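Local coordinates for glycoside Hydrolase (Bacteroides plebeius, PDB 5T3B), which is a family 50 glycoside hydrolase from a gut Bacteroides and probably hydrolyses agarose-type galactan chains, as other members of its family do, at residues A[423-435]-A[468-480]. Residues are numbered along the deposited sequence; the frame is centred on the assembly and turned at random. Where two conformers were deposited one is given.
Sequences TLGLLEAKNCVGW and INWNVYNLIDYFD
Leu427 fits as a knob into the hole formed by Val472, Leu475, Ile476 and Phe479, where helix 423-427 crosses helix 472-480 at -57°. Its two methyls divide the work: CD1 meets Leu475 CD1 at 3.9 Å, while CD2 lies between Val472 CG1 and Ile476 CG1. Leu424 extends this apolar seam, its CG 3.9 Å from Ile468 CD1.

Phe479 lays its ring against Glu428. Glu428 CG sits 3.5 Å from the ring centroid, a CH-pi contact over the face, and the carboxylate stacks nearly flat on the ring, the planes 11° apart. With CG beside its backbone N (chi1 -64°) and an extended chain beyond, Glu428 sets the carboxylate over the CD1-CE1 side of the ring, where OE2 forms a salt bridge with Arg61 and OE1 a hydrogen bond with Ser36. With an alanine here instead of Phe479, the Glu428 chain would probably lose the surface it lies on and a gap would open beside Leu427 CB.

At the other end, the Trp435 ring brings CH2 to 3.8 Å from Val472 CG1, and Asn469 OD1 comes to its edge, 3.6 Å from CZ2. Tyr419 OH is hydrogen-bonded to both Asn469 OD1 and Trp435 NE1.

Arg110 forms a salt bridge with Asp480.

The C-terminal helix 472-480 thus packs against the end of helix 412-427, while Leu427 and Ile476 both touch Tyr122 of strand 120-126, a parallel neighbour of strand 432-437.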
ATOM      1  N   THR A 423       6.355 -11.029  -2.721  1.00  7.33           N
ATOM      2  CA  THR A 423       6.899 -10.573  -1.466  1.00  7.80           C
ATOM      3  C   THR A 423       8.407 -10.785  -1.380  1.00  8.17           C
ATOM      4  O   THR A 423       9.092  -9.929  -0.816  1.00  8.97           O
ATOM      5  CB  THR A 423       6.173 -11.202  -0.287  1.00  8.33           C
ATOM      6  OG1 THR A 423       6.282 -12.629  -0.294  1.00  8.57           O
ATOM      7  CG2 THR A 423       4.722 -10.727  -0.231  1.00  8.80           C
ATOM      8  N   LEU A 424       8.937 -11.880  -1.913  1.00  8.33           N
ATOM      9  CA  LEU A 424      10.398 -12.026  -1.928  1.00  8.51           C
ATOM     10  C   LEU A 424      11.040 -10.898  -2.699  1.00  8.82           C
ATOM     11  O   LEU A 424      12.103 -10.401  -2.302  1.00 10.17           O
ATOM     12  CB  LEU A 424      10.809 -13.390  -2.454  1.00  9.10           C
ATOM     13  CG  LEU A 424      10.543 -14.575  -1.557  1.00 10.21           C
ATOM     14  CD1 LEU A 424      10.632 -15.888  -2.286  1.00 11.07           C
ATOM     15  CD2 LEU A 424      11.472 -14.569  -0.356  1.00 10.57           C
ATOM     16  N   GLY A 425      10.430 -10.515  -3.808  1.00  8.73           N
ATOM     17  CA  GLY A 425      10.921  -9.395  -4.553  1.00  8.99           C
ATOM     18  C   GLY A 425      10.968  -8.110  -3.773  1.00  9.15           C
ATOM     19  O   GLY A 425      11.899  -7.325  -3.885  1.00 10.60           O
ATOM     20  N   LEU A 426       9.910  -7.880  -2.972  1.00  8.24           N
ATOM     21  CA  LEU A 426       9.821  -6.680  -2.119  1.00  8.50           C
ATOM     22  C   LEU A 426      10.839  -6.764  -0.974  1.00  8.86           C
ATOM     23  O   LEU A 426      11.394  -5.730  -0.584  1.00  8.62           O
ATOM     24  CB  LEU A 426       8.440  -6.519  -1.581  1.00  8.06           C
ATOM     25  CG  LEU A 426       7.346  -6.261  -2.552  1.00  8.45           C
ATOM     26  CD1 LEU A 426       5.990  -6.136  -1.903  1.00  8.42           C
ATOM     27  CD2 LEU A 426       7.656  -5.042  -3.443  1.00  8.74           C
ATOM     28  N   LEU A 427      11.065  -7.949  -0.410  1.00  8.41           N
ATOM     29  CA  LEU A 427      12.014  -8.109   0.691  1.00  8.18           C
ATOM     30  C   LEU A 427      13.399  -7.671   0.290  1.00  9.57           C
ATOM     31  O   LEU A 427      14.180  -7.266   1.142  1.00 11.10           O
ATOM     32  CB  LEU A 427      11.974  -9.518   1.259  1.00  8.72           C
ATOM     33  CG  LEU A 427      10.748  -9.865   2.074  1.00 10.02           C
ATOM     34  CD1 LEU A 427      10.626 -11.379   2.254  1.00 10.15           C
ATOM     35  CD2 LEU A 427      10.691  -9.135   3.377  1.00 10.11           C
ATOM     36  N   GLU A 428      13.752  -7.835  -0.987  1.00 10.17           N
ATOM     37  CA  GLU A 428      15.061  -7.410  -1.432  1.00 10.36           C
ATOM     38  C   GLU A 428      15.231  -5.901  -1.530  1.00 11.06           C
ATOM     39  O   GLU A 428      16.370  -5.409  -1.607  1.00 13.98           O
ATOM     40  CB  GLU A 428      15.396  -8.042  -2.786  1.00 10.91           C
ATOM     41  CG  GLU A 428      15.502  -9.530  -2.756  1.00 13.21           C
ATOM     42  CD  GLU A 428      16.297 -10.088  -3.907  1.00 15.17           C
ATOM     43  OE1 GLU A 428      17.546  -9.934  -3.930  1.00 16.02           O
ATOM     44  OE2 GLU A 428      15.665 -10.682  -4.760  1.00 15.72           O
ATOM     45  N   ALA A 429      14.144  -5.175  -1.559  1.00  9.68           N
ATOM     46  CA  ALA A 429      14.196  -3.726  -1.631  1.00  9.35           C
ATOM     47  C   ALA A 429      14.389  -3.157  -0.231  1.00 10.33           C
ATOM     48  O   ALA A 429      13.445  -3.154   0.590  1.00 10.03           O
ATOM     49  CB  ALA A 429      12.930  -3.147  -2.271  1.00 10.67           C
ATOM     50  N   LYS A 430      15.565  -2.613   0.048  0.50  9.61           N
ATOM     51  CA  LYS A 430      15.883  -2.092   1.370  0.50 10.34           C
ATOM     52  C   LYS A 430      15.095  -0.845   1.730  0.50  9.56           C
ATOM     53  O   LYS A 430      14.996  -0.486   2.910  0.50 11.07           O
ATOM     54  CB  LYS A 430      17.359  -1.790   1.455  0.50 11.44           C
ATOM     55  CG  LYS A 430      18.261  -2.999   1.386  0.50 13.80           C
ATOM     56  CD  LYS A 430      19.704  -2.642   1.763  0.50 18.12           C
ATOM     57  CE  LYS A 430      20.743  -3.511   1.081  0.50 19.81           C
ATOM     58  NZ  LYS A 430      22.027  -2.932   1.487  0.50 25.58           N
ATOM     59  N   ASN A 431      14.515  -0.210   0.706  1.00  8.00           N
ATOM     60  CA  ASN A 431      13.640   0.917   0.890  1.00  9.04           C
ATOM     61  C   ASN A 431      12.154   0.577   0.992  1.00  8.60           C
ATOM     62  O   ASN A 431      11.335   1.501   1.102  1.00  9.52           O
ATOM     63  CB  ASN A 431      13.827   1.991  -0.215  1.00  9.60           C
ATOM     64  CG  ASN A 431      13.653   1.448  -1.603  1.00  8.73           C
ATOM     65  OD1 ASN A 431      14.109   0.342  -1.941  1.00  9.64           O
ATOM     66  ND2 ASN A 431      13.104   2.290  -2.466  1.00  8.84           N
ATOM     67  N   CYS A 432      11.816  -0.719   1.015  1.00  7.96           N
ATOM     68  CA  CYS A 432      10.417  -1.114   1.229  1.00  7.82           C
ATOM     69  C   CYS A 432      10.240  -1.552   2.675  1.00  7.89           C
ATOM     70  O   CYS A 432      10.992  -2.438   3.109  1.00  9.45           O
ATOM     71  CB  CYS A 432      10.068  -2.262   0.285  1.00  8.41           C
ATOM     72  SG  CYS A 432       8.375  -2.870   0.507  1.00  9.94           S
ATOM     73  N   VAL A 433       9.300  -0.937   3.380  1.00  7.57           N
ATOM     74  CA  VAL A 433       9.074  -1.264   4.768  1.00  8.02           C
ATOM     75  C   VAL A 433       7.922  -2.276   4.989  1.00  8.54           C
ATOM     76  O   VAL A 433       7.666  -2.619   6.126  1.00  8.95           O
ATOM     77  CB  VAL A 433       8.790  -0.006   5.613  1.00  8.29           C
ATOM     78  CG1 VAL A 433      10.048   0.816   5.740  1.00 10.58           C
ATOM     79  CG2 VAL A 433       7.638   0.822   5.107  1.00 10.54           C
ATOM     80  N   GLY A 434       7.338  -2.796   3.882  1.00  7.91           N
ATOM     81  CA  GLY A 434       6.416  -3.869   3.914  1.00  8.12           C
ATOM     82  C   GLY A 434       5.250  -3.644   2.969  1.00  8.11           C
ATOM     83  O   GLY A 434       5.325  -2.890   1.982  1.00  8.98           O
ATOM     84  N   TRP A 435       4.204  -4.416   3.238  1.00  7.60           N
ATOM     85  CA  TRP A 435       3.125  -4.552   2.251  1.00  7.16           C
ATOM     86  C   TRP A 435       1.799  -4.838   2.919  1.00  7.07           C
ATOM     87  O   TRP A 435       1.719  -5.205   4.106  1.00  7.57           O
ATOM     88  CB  TRP A 435       3.443  -5.673   1.236  1.00  7.03           C
ATOM     89  CG  TRP A 435       3.596  -7.028   1.875  1.00  7.51           C
ATOM     90  CD1 TRP A 435       2.590  -7.821   2.380  1.00  7.63           C
ATOM     91  CD2 TRP A 435       4.820  -7.740   2.107  1.00  7.28           C
ATOM     92  NE1 TRP A 435       3.133  -8.952   2.921  1.00  7.98           N
ATOM     93  CE2 TRP A 435       4.488  -8.969   2.740  1.00  7.41           C
ATOM     94  CE3 TRP A 435       6.151  -7.512   1.758  1.00  8.06           C
ATOM     95  CZ2 TRP A 435       5.449  -9.911   3.093  1.00  8.54           C
ATOM     96  CZ3 TRP A 435       7.091  -8.456   2.096  1.00  8.93           C
ATOM     97  CH2 TRP A 435       6.741  -9.648   2.746  1.00  8.82           C
ATOM     98  N   ILE A 468       6.156 -17.045   4.385  1.00  8.98           N
ATOM     99  CA  ILE A 468       6.854 -15.765   4.209  1.00  8.81           C
ATOM    100  C   ILE A 468       6.775 -14.877   5.457  1.00  7.71           C
ATOM    101  O   ILE A 468       7.774 -14.388   5.982  1.00  8.91           O
ATOM    102  CB  ILE A 468       6.328 -14.994   2.977  1.00  8.97           C
ATOM    103  CG1 ILE A 468       6.620 -15.747   1.693  1.00 10.13           C
ATOM    104  CG2 ILE A 468       6.785 -13.526   2.974  1.00  9.12           C
ATOM    105  CD1 ILE A 468       8.048 -15.582   1.239  1.00 11.56           C
ATOM    106  N   ASN A 469       5.549 -14.653   5.889  1.00  8.10           N
ATOM    107  CA  ASN A 469       5.294 -13.617   6.885  1.00  8.04           C
ATOM    108  C   ASN A 469       5.989 -13.911   8.194  1.00  8.19           C
ATOM    109  O   ASN A 469       6.479 -13.010   8.874  1.00  9.31           O
ATOM    110  CB  ASN A 469       3.810 -13.465   7.145  1.00  8.57           C
ATOM    111  CG  ASN A 469       3.083 -12.878   5.975  1.00  8.30           C
ATOM    112  OD1 ASN A 469       3.629 -12.389   5.009  1.00  9.04           O
ATOM    113  ND2 ASN A 469       1.750 -12.900   6.110  1.00  9.70           N
ATOM    114  N   TRP A 470       6.051 -15.201   8.551  1.00  8.76           N
ATOM    115  CA  TRP A 470       6.751 -15.575   9.791  1.00  9.66           C
ATOM    116  C   TRP A 470       8.262 -15.331   9.713  1.00  9.50           C
ATOM    117  O   TRP A 470       8.931 -15.241  10.726  1.00 11.01           O
ATOM    118  CB  TRP A 470       6.599 -17.063  10.042  1.00 10.20           C
ATOM    119  CG  TRP A 470       5.235 -17.559  10.363  1.00  9.70           C
ATOM    120  CD1 TRP A 470       4.141 -16.853  10.783  1.00 10.08           C
ATOM    121  CD2 TRP A 470       4.819 -18.933  10.312  1.00 10.78           C
ATOM    122  NE1 TRP A 470       3.102 -17.703  11.022  1.00 10.53           N
ATOM    123  CE2 TRP A 470       3.476 -18.986  10.726  1.00 10.55           C
ATOM    124  CE3 TRP A 470       5.467 -20.125   9.922  1.00 12.94           C
ATOM    125  CZ2 TRP A 470       2.757 -20.209  10.760  1.00 13.32           C
ATOM    126  CZ3 TRP A 470       4.751 -21.301   9.935  1.00 14.78           C
ATOM    127  CH2 TRP A 470       3.437 -21.345  10.336  1.00 14.66           C
ATOM    128  N   ASN A 471       8.782 -15.309   8.497  1.00  9.21           N
ATOM    129  CA  ASN A 471      10.217 -15.348   8.214  1.00  8.86           C
ATOM    130  C   ASN A 471      10.792 -14.035   7.660  1.00  8.56           C
ATOM    131  O   ASN A 471      11.973 -13.997   7.313  1.00  9.55           O
ATOM    132  CB  ASN A 471      10.544 -16.539   7.282  1.00  9.98           C
ATOM    133  CG  ASN A 471      10.396 -17.822   8.011  1.00  9.65           C
ATOM    134  OD1 ASN A 471       9.384 -18.576   7.895  1.00 12.49           O
ATOM    135  ND2 ASN A 471      11.293 -18.035   8.893  1.00  8.36           N
ATOM    136  N   VAL A 472       9.985 -12.968   7.580  1.00  8.55           N
ATOM    137  CA  VAL A 472      10.482 -11.773   6.958  1.00  9.34           C
ATOM    138  C   VAL A 472      11.794 -11.262   7.562  1.00  9.01           C
ATOM    139  O   VAL A 472      12.670 -10.756   6.846  1.00  9.96           O
ATOM    140  CB  VAL A 472       9.452 -10.628   6.855  1.00  8.63           C
ATOM    141  CG1 VAL A 472       8.325 -10.999   5.922  1.00  8.53           C
ATOM    142  CG2 VAL A 472       8.920 -10.225   8.241  1.00  9.40           C
ATOM    143  N   TYR A 473      11.902 -11.328   8.886  1.00  9.57           N
ATOM    144  CA  TYR A 473      13.072 -10.748   9.526  1.00  9.96           C
ATOM    145  C   TYR A 473      14.353 -11.538   9.186  1.00 10.16           C
ATOM    146  O   TYR A 473      15.402 -10.973   8.919  1.00 11.53           O
ATOM    147  CB  TYR A 473      12.854 -10.627  11.041  1.00  9.94           C
ATOM    148  CG  TYR A 473      11.657  -9.784  11.408  1.00 10.36           C
ATOM    149  CD1 TYR A 473      11.673  -8.405  11.246  1.00  9.02           C
ATOM    150  CD2 TYR A 473      10.470 -10.343  11.817  1.00 10.14           C
ATOM    151  CE1 TYR A 473      10.584  -7.608  11.592  1.00  9.06           C
ATOM    152  CE2 TYR A 473       9.368  -9.589  12.129  1.00 10.30           C
ATOM    153  CZ  TYR A 473       9.397  -8.204  11.990  1.00  9.25           C
ATOM    154  OH  TYR A 473       8.353  -7.384  12.293  1.00  9.72           O
ATOM    155  N   ASN A 474      14.236 -12.872   9.192  1.00  9.98           N
ATOM    156  CA  ASN A 474      15.415 -13.674   8.849  1.00 10.56           C
ATOM    157  C   ASN A 474      15.680 -13.745   7.327  1.00 10.45           C
ATOM    158  O   ASN A 474      16.823 -13.876   6.901  1.00 12.39           O
ATOM    159  CB  ASN A 474      15.417 -14.998   9.542  1.00 11.87           C
ATOM    160  CG  ASN A 474      14.348 -15.952   9.052  1.00 11.67           C
ATOM    161  OD1 ASN A 474      14.409 -16.433   7.900  1.00 11.76           O
ATOM    162  ND2 ASN A 474      13.366 -16.206   9.871  1.00 11.67           N
ATOM    163  N   LEU A 475      14.630 -13.544   6.520  1.00 10.16           N
ATOM    164  CA  LEU A 475      14.820 -13.389   5.103  1.00 11.03           C
ATOM    165  C   LEU A 475      15.598 -12.094   4.785  1.00 10.16           C
ATOM    166  O   LEU A 475      16.443 -12.069   3.887  1.00 11.06           O
ATOM    167  CB  LEU A 475      13.493 -13.433   4.365  1.00 10.38           C
ATOM    168  CG  LEU A 475      12.999 -14.854   4.131  1.00 10.12           C
ATOM    169  CD1 LEU A 475      11.495 -14.841   3.833  1.00 10.59           C
ATOM    170  CD2 LEU A 475      13.789 -15.561   3.026  1.00 11.35           C
ATOM    171  N   ILE A 476      15.212 -11.027   5.446  1.00  9.79           N
ATOM    172  CA  ILE A 476      15.933  -9.766   5.314  1.00 10.68           C
ATOM    173  C   ILE A 476      17.409  -9.977   5.657  1.00 10.52           C
ATOM    174  O   ILE A 476      18.277  -9.434   4.992  1.00 12.60           O
ATOM    175  CB  ILE A 476      15.227  -8.648   6.092  1.00 10.22           C
ATOM    176  CG1 ILE A 476      13.981  -8.252   5.304  1.00 10.72           C
ATOM    177  CG2 ILE A 476      16.176  -7.466   6.342  1.00 11.09           C
ATOM    178  CD1 ILE A 476      13.026  -7.428   6.128  1.00 13.06           C
ATOM    179  N   ASP A 477      17.666 -10.677   6.740  1.00 11.82           N
ATOM    180  CA  ASP A 477      19.068 -10.942   7.125  1.00 12.38           C
ATOM    181  C   ASP A 477      19.783 -11.671   5.981  1.00 13.28           C
ATOM    182  O   ASP A 477      20.940 -11.361   5.658  1.00 15.81           O
ATOM    183  CB  ASP A 477      19.175 -11.760   8.394  1.00 14.62           C
ATOM    184  CG  ASP A 477      18.800 -10.998   9.624  1.00 18.33           C
ATOM    185  OD1 ASP A 477      18.873  -9.764   9.654  1.00 25.60           O
ATOM    186  OD2 ASP A 477      18.391 -11.684  10.589  1.00 25.35           O
ATOM    187  N   TYR A 478      19.140 -12.684   5.417  1.00 13.10           N
ATOM    188  CA  TYR A 478      19.689 -13.444   4.269  1.00 13.16           C
ATOM    189  C   TYR A 478      19.966 -12.565   3.064  1.00 13.51           C
ATOM    190  O   TYR A 478      21.040 -12.606   2.487  1.00 14.35           O
ATOM    191  CB  TYR A 478      18.732 -14.592   3.933  1.00 13.52           C
ATOM    192  CG  TYR A 478      18.868 -15.205   2.581  1.00 13.83           C
ATOM    193  CD1 TYR A 478      19.790 -16.181   2.324  1.00 15.85           C
ATOM    194  CD2 TYR A 478      18.043 -14.855   1.537  1.00 14.64           C
ATOM    195  CE1 TYR A 478      19.863 -16.768   1.074  1.00 15.68           C
ATOM    196  CE2 TYR A 478      18.078 -15.435   0.313  1.00 15.78           C
ATOM    197  CZ  TYR A 478      19.009 -16.396   0.034  1.00 14.08           C
ATOM    198  OH  TYR A 478      19.045 -16.978  -1.204  1.00 17.38           O
ATOM    199  N   PHE A 479      19.028 -11.689   2.737  1.00 12.01           N
ATOM    200  CA  PHE A 479      19.228 -10.815   1.587  1.00 13.27           C
ATOM    201  C   PHE A 479      20.320  -9.750   1.802  1.00 13.93           C
ATOM    202  O   PHE A 479      21.012  -9.372   0.883  1.00 17.12           O
ATOM    203  CB  PHE A 479      17.960 -10.168   1.128  1.00 12.94           C
ATOM    204  CG  PHE A 479      17.012 -11.133   0.408  1.00 11.63           C
ATOM    205  CD1 PHE A 479      17.408 -11.818  -0.716  1.00 12.09           C
ATOM    206  CD2 PHE A 479      15.706 -11.292   0.838  1.00 12.41           C
ATOM    207  CE1 PHE A 479      16.560 -12.636  -1.400  1.00 12.88           C
ATOM    208  CE2 PHE A 479      14.835 -12.136   0.174  1.00 13.15           C
ATOM    209  CZ  PHE A 479      15.253 -12.763  -0.979  1.00 13.35           C
ATOM    210  N   ASP A 480      20.414  -9.251   3.020  1.00 13.30           N
ATOM    211  CA  ASP A 480      21.256  -8.099   3.308  1.00 14.90           C
ATOM    212  C   ASP A 480      22.669  -8.491   3.720  1.00 17.03           C
ATOM    213  O   ASP A 480      23.538  -7.577   3.787  1.00 19.86           O
ATOM    214  CB  ASP A 480      20.637  -7.259   4.445  1.00 13.54           C
ATOM    215  CG  ASP A 480      19.407  -6.412   4.005  1.00 14.20           C
ATOM    216  OD1 ASP A 480      18.955  -6.543   2.837  1.00 15.33           O
ATOM    217  OD2 ASP A 480      18.899  -5.618   4.864  1.00 16.52           O
TER
HETATM  218  O   HOH W   1      22.858  -5.007   3.197  1.00 25.51           O